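Local coordinates for protein BT_4661 (Bacteroides thetaiotaomicron, PDB 4AK1) that probably binds heparin and heparan sulphate at the bacterial cell surface, as a SusE-like protein of the heparin utilisation locus, at residues 335-340 against 401-406; 375-380 against 392-397. One frame throughout, in Å; residues are numbered along the deposited sequence.

Interaction 1: residues 335-340 against 401-406; sequences ANFGYA and VQVMAT. With NA (sodium ion), chain B.
The aromatic side chains of F337 and Y339, from a loop, settle on V403 and A405 of a β-strand, a buried contact in a two-sheet domain whose layout is consistent with an immunoglobulin-like β-sandwich. The loop, 335-340, leads into strand 342-345 at one edge of a four-stranded sheet; residues 401-406 belong to strand 397-407, an inner strand of that sheet. No hydrogen bond joins the two segments, so the contact rests on the two rings and the strand residues that point toward them. The ring of F337 does most of the work. Its CG lies anti to the backbone N (chi1 177°), which carries the ring down onto the strand. A405 sets its CB over one face, 4.0 Å from the F337 ring centroid and 29° off the normal, a CH-pi contact. At the rim, near the ring plane, F337 CE2 comes 3.5 Å from the carbonyl O of V403, while F337 CZ meets V403 CG1 at 3.8 Å. Y339 takes V403 from another direction: Y339 CE1 lies 3.9 Å from V403 CG2 and Y339 OH 3.6 Å from V403 CG1, so that both methyls of the valine are engaged. The phenol hydroxyl is not left without a polar partner, being hydrogen-bonded to the carbonyl of G384, and F416 of strand 410-421 meets the ring with the planes inclined. While the tyrosine side chain is buried, its backbone serves a sodium ion. Y339 N donates to a water that is itself a sodium ligand. Y339 O coordinates the sodium directly, at 2.2 Å.

Interaction 2: residues 375-380 against 392-397; sequences QGELAL and NKIPVG
E377 lays the aliphatic part of its side chain along I394, the two running past each other in opposite directions, with E377 CB 3.6 Å from I394 CG1 and E377 CG close to the same atom. A bend at chi2 (-62°) then turns the carboxylate away from this apolar overlap and over the backbone of 392-393. There E377 OE1 accepts a hydrogen bond from K393 N at 3.0 Å. The N-H is nearly straight on the oxygen, at 166°, yet it arrives from above the carboxylate plane. N392 CB lies 3.5 Å from E377 OE1. This acceptor sits beside an Asx turn: N392 OD1 takes the backbone N of I394 at 3.0 Å, so consecutive amides of the loop are held by two different side chains, one from each segment. The turn follows strand 386-388 and belongs to the connection into strand 397-407, whereas 375-380 runs into the short edge strand 379-380 of the three-stranded antiparallel sheet; the contact thus joins the two loops at one end of that sheet. N392 ND2 is hydrogen-bonded to K389 O, which ties the other end of the amide back to the preceding chain. Toward the buried side, L378 and I394 approach at about a right angle and touch through their terminal methyls, L378 CD1 lying 3.7 Å from I394 CD1, and both side chains also pack on I388.

In the fold
From the N terminus, the chain first passes through 335-340, enters strand 342-345 and goes on through strands 350-352 and 364-367 to reach 375-380. Strand 386-388 follows, then 392-397, where interaction 2 closes a short loop, with 11 residues between its segments. Strand 397-407 starts at once and carries 401-406 back to the first loop, so interaction 1 closes a much longer excursion that contains the whole of interaction 2. The centres are about 18 Å apart, but the contacts meet in packing: L378 and L380, at the edge strand of the three-stranded sheet, pack against V401 and V403 of strand 397-407, one of the inner strands of the four-stranded sheet, and L380 also against Y339.

Interaction 1: residues 335-340 against 401-406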
loop_
_atom_site.group_PDB
_atom_site.type_symbol
_atom_site.label_atom_id
_atom_site.label_comp_id
_atom_site.label_asym_id
_atom_site.label_seq_id
_atom_site.Cartn_x
_atom_site.Cartn_y
_atom_site.Cartn_z
ATOM N N ALA A 335 35.775 -15.434 -36.647
ATOM C CA ALA A 335 36.850 -14.967 -35.771
ATOM C C ALA A 335 36.932 -13.444 -35.871
ATOM O O ALA A 335 36.476 -12.856 -36.862
ATOM C CB ALA A 335 38.175 -15.621 -36.152
ATOM N N ASN A 336 37.480 -12.807 -34.832
ATOM C CA ASN A 336 37.613 -11.344 -34.785
ATOM C C ASN A 336 36.280 -10.637 -35.026
ATOM O O ASN A 336 36.234 -9.577 -35.660
ATOM C CB ASN A 336 38.677 -10.857 -35.802
ATOM C CG ASN A 336 39.990 -11.615 -35.693
ATOM O OD1 ASN A 336 40.619 -11.964 -36.715
ATOM N ND2 ASN A 336 40.420 -11.878 -34.469
ATOM N N PHE A 337 35.192 -11.235 -34.547
ATOM C CA PHE A 337 33.865 -10.655 -34.732
ATOM C C PHE A 337 33.578 -9.694 -33.582
ATOM O O PHE A 337 33.516 -10.111 -32.433
ATOM C CB PHE A 337 32.774 -11.739 -34.850
ATOM C CG PHE A 337 31.368 -11.186 -34.970
ATOM C CD1 PHE A 337 31.084 -10.117 -35.829
ATOM C CD2 PHE A 337 30.320 -11.755 -34.253
ATOM C CE1 PHE A 337 29.794 -9.609 -35.936
ATOM C CE2 PHE A 337 29.026 -11.264 -34.369
ATOM C CZ PHE A 337 28.761 -10.184 -35.200
ATOM N N GLY A 338 33.435 -8.409 -33.900
ATOM C CA GLY A 338 33.160 -7.385 -32.890
ATOM C C GLY A 338 32.821 -6.014 -33.443
ATOM O O GLY A 338 32.995 -5.751 -34.649
ATOM N N TYR A 339 32.305 -5.153 -32.569
ATOM C CA TYR A 339 31.970 -3.773 -32.912
ATOM C C TYR A 339 32.564 -2.876 -31.846
ATOM O O TYR A 339 32.647 -3.267 -30.683
ATOM C CB TYR A 339 30.446 -3.527 -32.924
ATOM C CG TYR A 339 29.643 -4.447 -33.831
ATOM C CD1 TYR A 339 29.253 -5.710 -33.392
ATOM C CD2 TYR A 339 29.288 -4.058 -35.129
ATOM C CE1 TYR A 339 28.531 -6.567 -34.210
ATOM C CE2 TYR A 339 28.559 -4.904 -35.964
ATOM C CZ TYR A 339 28.176 -6.163 -35.492
ATOM O OH TYR A 339 27.455 -7.042 -36.271
ATOM N N ALA A 340 32.952 -1.665 -32.230
ATOM C CA ALA A 340 33.376 -0.663 -31.255
ATOM C C ALA A 340 32.153 -0.115 -30.519
ATOM O O ALA A 340 31.051 -0.070 -31.081
ATOM C CB ALA A 340 34.109 0.469 -31.974
ATOM N N VAL A 401 23.880 -3.739 -26.991
ATOM C CA VAL A 401 23.414 -4.387 -28.223
ATOM C C VAL A 401 24.196 -5.675 -28.454
ATOM O O VAL A 401 25.421 -5.680 -28.347
ATOM C CB VAL A 401 23.580 -3.454 -29.449
ATOM C CG1 VAL A 401 23.025 -4.095 -30.723
ATOM C CG2 VAL A 401 22.916 -2.111 -29.199
ATOM N N GLN A 402 23.502 -6.760 -28.792
ATOM C CA GLN A 402 24.184 -8.024 -29.102
ATOM C C GLN A 402 23.811 -8.541 -30.463
ATOM O O GLN A 402 22.631 -8.499 -30.837
ATOM C CB GLN A 402 23.803 -9.110 -28.121
ATOM C CG GLN A 402 24.346 -8.942 -26.734
ATOM C CD GLN A 402 23.980 -10.153 -25.913
ATOM O OE1 GLN A 402 22.828 -10.292 -25.511
ATOM N NE2 GLN A 402 24.926 -11.055 -25.725
ATOM N N VAL A 403 24.814 -9.049 -31.177
ATOM C CA VAL A 403 24.615 -9.605 -32.515
ATOM C C VAL A 403 25.192 -11.005 -32.544
ATOM O O VAL A 403 26.345 -11.226 -32.118
ATOM C CB VAL A 403 25.290 -8.748 -33.612
ATOM C CG1 VAL A 403 25.099 -9.389 -34.988
ATOM C CG2 VAL A 403 24.727 -7.330 -33.620
ATOM N N MET A 404 24.404 -11.954 -33.036
ATOM C CA MET A 404 24.909 -13.302 -33.225
ATOM C C MET A 404 25.232 -13.566 -34.689
ATOM O O MET A 404 24.388 -13.336 -35.551
ATOM C CB MET A 404 23.916 -14.352 -32.733
ATOM C CG MET A 404 24.466 -15.775 -32.845
ATOM S SD MET A 404 23.424 -16.968 -31.982
ATOM C CE MET A 404 21.856 -16.707 -32.784
ATOM N N ALA A 405 26.446 -14.044 -34.934
ATOM C CA ALA A 405 26.884 -14.525 -36.250
ATOM C C ALA A 405 26.930 -16.037 -36.252
ATOM O O ALA A 405 27.421 -16.642 -35.302
ATOM C CB ALA A 405 28.265 -13.976 -36.590
ATOM N N THR A 406 26.475 -16.648 -37.343
ATOM C CA THR A 406 26.403 -18.116 -37.440
ATOM C C THR A 406 26.765 -18.588 -38.837
ATOM O O THR A 406 26.278 -18.038 -39.821
ATOM C CB THR A 406 24.967 -18.611 -37.137
ATOM O OG1 THR A 406 24.626 -18.267 -35.792
ATOM C CG2 THR A 406 24.824 -20.135 -37.325
HETATM NA NA NA B . 33.765 -4.556 -29.282
HETATM O O HOH W 1 32.205 -6.279 -29.831
HETATM O O HOH W 2 32.399 -3.442 -27.638
HETATM O O HOH W 3 34.421 -6.142 -27.275
HETATM O O HOH W 4 35.187 -3.533 -28.782
#

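Interaction 2: residues 375-380 against 392-397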
loop_
_atom_site.group_PDB
_atom_site.type_symbol
_atom_site.label_atom_id
_atom_site.label_comp_id
_atom_site.label_asym_id
_atom_site.label_seq_id
_atom_site.Cartn_x
_atom_site.Cartn_y
_atom_site.Cartn_z
ATOM N N GLN A 375 14.273 -1.375 -31.268
ATOM C CA GLN A 375 13.563 -2.199 -32.259
ATOM C C GLN A 375 12.960 -1.331 -33.357
ATOM O O GLN A 375 12.262 -0.366 -33.079
ATOM C CB GLN A 375 12.509 -3.076 -31.560
ATOM C CG GLN A 375 13.175 -4.183 -30.745
ATOM C CD GLN A 375 12.232 -4.956 -29.835
ATOM O OE1 GLN A 375 11.046 -5.110 -30.130
ATOM N NE2 GLN A 375 12.772 -5.469 -28.726
ATOM N N GLY A 376 13.294 -1.643 -34.601
ATOM C CA GLY A 376 12.900 -0.801 -35.731
ATOM C C GLY A 376 13.846 0.371 -36.000
ATOM O O GLY A 376 13.738 1.030 -37.038
ATOM N N GLU A 377 14.781 0.625 -35.080
ATOM C CA GLU A 377 15.704 1.758 -35.222
ATOM C C GLU A 377 17.093 1.363 -35.715
ATOM O O GLU A 377 17.838 2.212 -36.198
ATOM C CB GLU A 377 15.828 2.549 -33.913
ATOM C CG GLU A 377 14.518 3.079 -33.317
ATOM C CD GLU A 377 13.773 4.060 -34.209
ATOM O OE1 GLU A 377 14.409 4.831 -34.970
ATOM O OE2 GLU A 377 12.520 4.073 -34.132
ATOM N N LEU A 378 17.459 0.090 -35.547
ATOM C CA LEU A 378 18.744 -0.423 -35.999
ATOM C C LEU A 378 18.498 -1.462 -37.076
ATOM O O LEU A 378 17.682 -2.372 -36.887
ATOM C CB LEU A 378 19.530 -1.062 -34.828
ATOM C CG LEU A 378 20.396 -0.159 -33.924
ATOM C CD1 LEU A 378 19.550 0.845 -33.156
ATOM C CD2 LEU A 378 21.243 -0.965 -32.944
ATOM N N ALA A 379 19.190 -1.336 -38.201
ATOM C CA ALA A 379 19.060 -2.330 -39.281
ATOM C C ALA A 379 20.369 -3.075 -39.502
ATOM O O ALA A 379 21.418 -2.460 -39.704
ATOM C CB ALA A 379 18.594 -1.663 -40.578
ATOM N N LEU A 380 20.289 -4.404 -39.472
ATOM C CA LEU A 380 21.425 -5.273 -39.707
ATOM C C LEU A 380 21.467 -5.701 -41.181
ATOM O O LEU A 380 20.490 -6.259 -41.689
ATOM C CB LEU A 380 21.266 -6.485 -38.797
ATOM C CG LEU A 380 22.381 -7.442 -38.427
ATOM C CD1 LEU A 380 23.652 -6.734 -37.970
ATOM C CD2 LEU A 380 21.822 -8.355 -37.338
ATOM N N ASN A 392 16.057 9.129 -36.809
ATOM C CA ASN A 392 15.709 8.005 -35.938
ATOM C C ASN A 392 15.162 8.490 -34.582
ATOM O O ASN A 392 15.481 9.594 -34.148
ATOM C CB ASN A 392 16.929 7.071 -35.766
ATOM C CG ASN A 392 17.922 7.574 -34.717
ATOM O OD1 ASN A 392 17.707 7.384 -33.523
ATOM N ND2 ASN A 392 19.026 8.182 -35.163
ATOM N N LYS A 393 14.355 7.662 -33.914
ATOM C CA LYS A 393 13.672 8.070 -32.683
ATOM C C LYS A 393 14.266 7.459 -31.422
ATOM O O LYS A 393 13.591 7.404 -30.397
ATOM C CB LYS A 393 12.183 7.697 -32.742
ATOM C CG LYS A 393 11.475 8.145 -34.012
ATOM C CD LYS A 393 11.144 9.620 -33.975
ATOM C CE LYS A 393 10.280 10.004 -35.171
ATOM N NZ LYS A 393 10.346 11.474 -35.382
ATOM N N ILE A 394 15.507 6.989 -31.480
ATOM C CA ILE A 394 16.126 6.413 -30.278
ATOM C C ILE A 394 16.199 7.457 -29.159
ATOM O O ILE A 394 16.790 8.523 -29.348
ATOM C CB ILE A 394 17.544 5.847 -30.546
ATOM C CG1 ILE A 394 17.509 4.827 -31.687
ATOM C CG2 ILE A 394 18.121 5.253 -29.260
ATOM C CD1 ILE A 394 18.875 4.366 -32.187
ATOM N N PRO A 395 15.600 7.153 -27.986
ATOM C CA PRO A 395 15.659 8.077 -26.863
ATOM C C PRO A 395 17.080 8.214 -26.357
ATOM O O PRO A 395 17.886 7.287 -26.511
ATOM C CB PRO A 395 14.792 7.388 -25.783
ATOM C CG PRO A 395 13.923 6.425 -26.548
ATOM C CD PRO A 395 14.827 5.942 -27.649
ATOM N N VAL A 396 17.385 9.359 -25.753
ATOM C CA VAL A 396 18.651 9.509 -25.042
ATOM C C VAL A 396 18.771 8.387 -24.006
ATOM O O VAL A 396 17.802 8.033 -23.327
ATOM C CB VAL A 396 18.843 10.908 -24.386
ATOM C CG1 VAL A 396 18.773 12.012 -25.425
ATOM C CG2 VAL A 396 17.832 11.176 -23.285
ATOM N N GLY A 397 19.956 7.806 -23.909
ATOM C CA GLY A 397 20.181 6.729 -22.967
ATOM C C GLY A 397 21.337 5.865 -23.400
ATOM O O GLY A 397 21.978 6.128 -24.418
#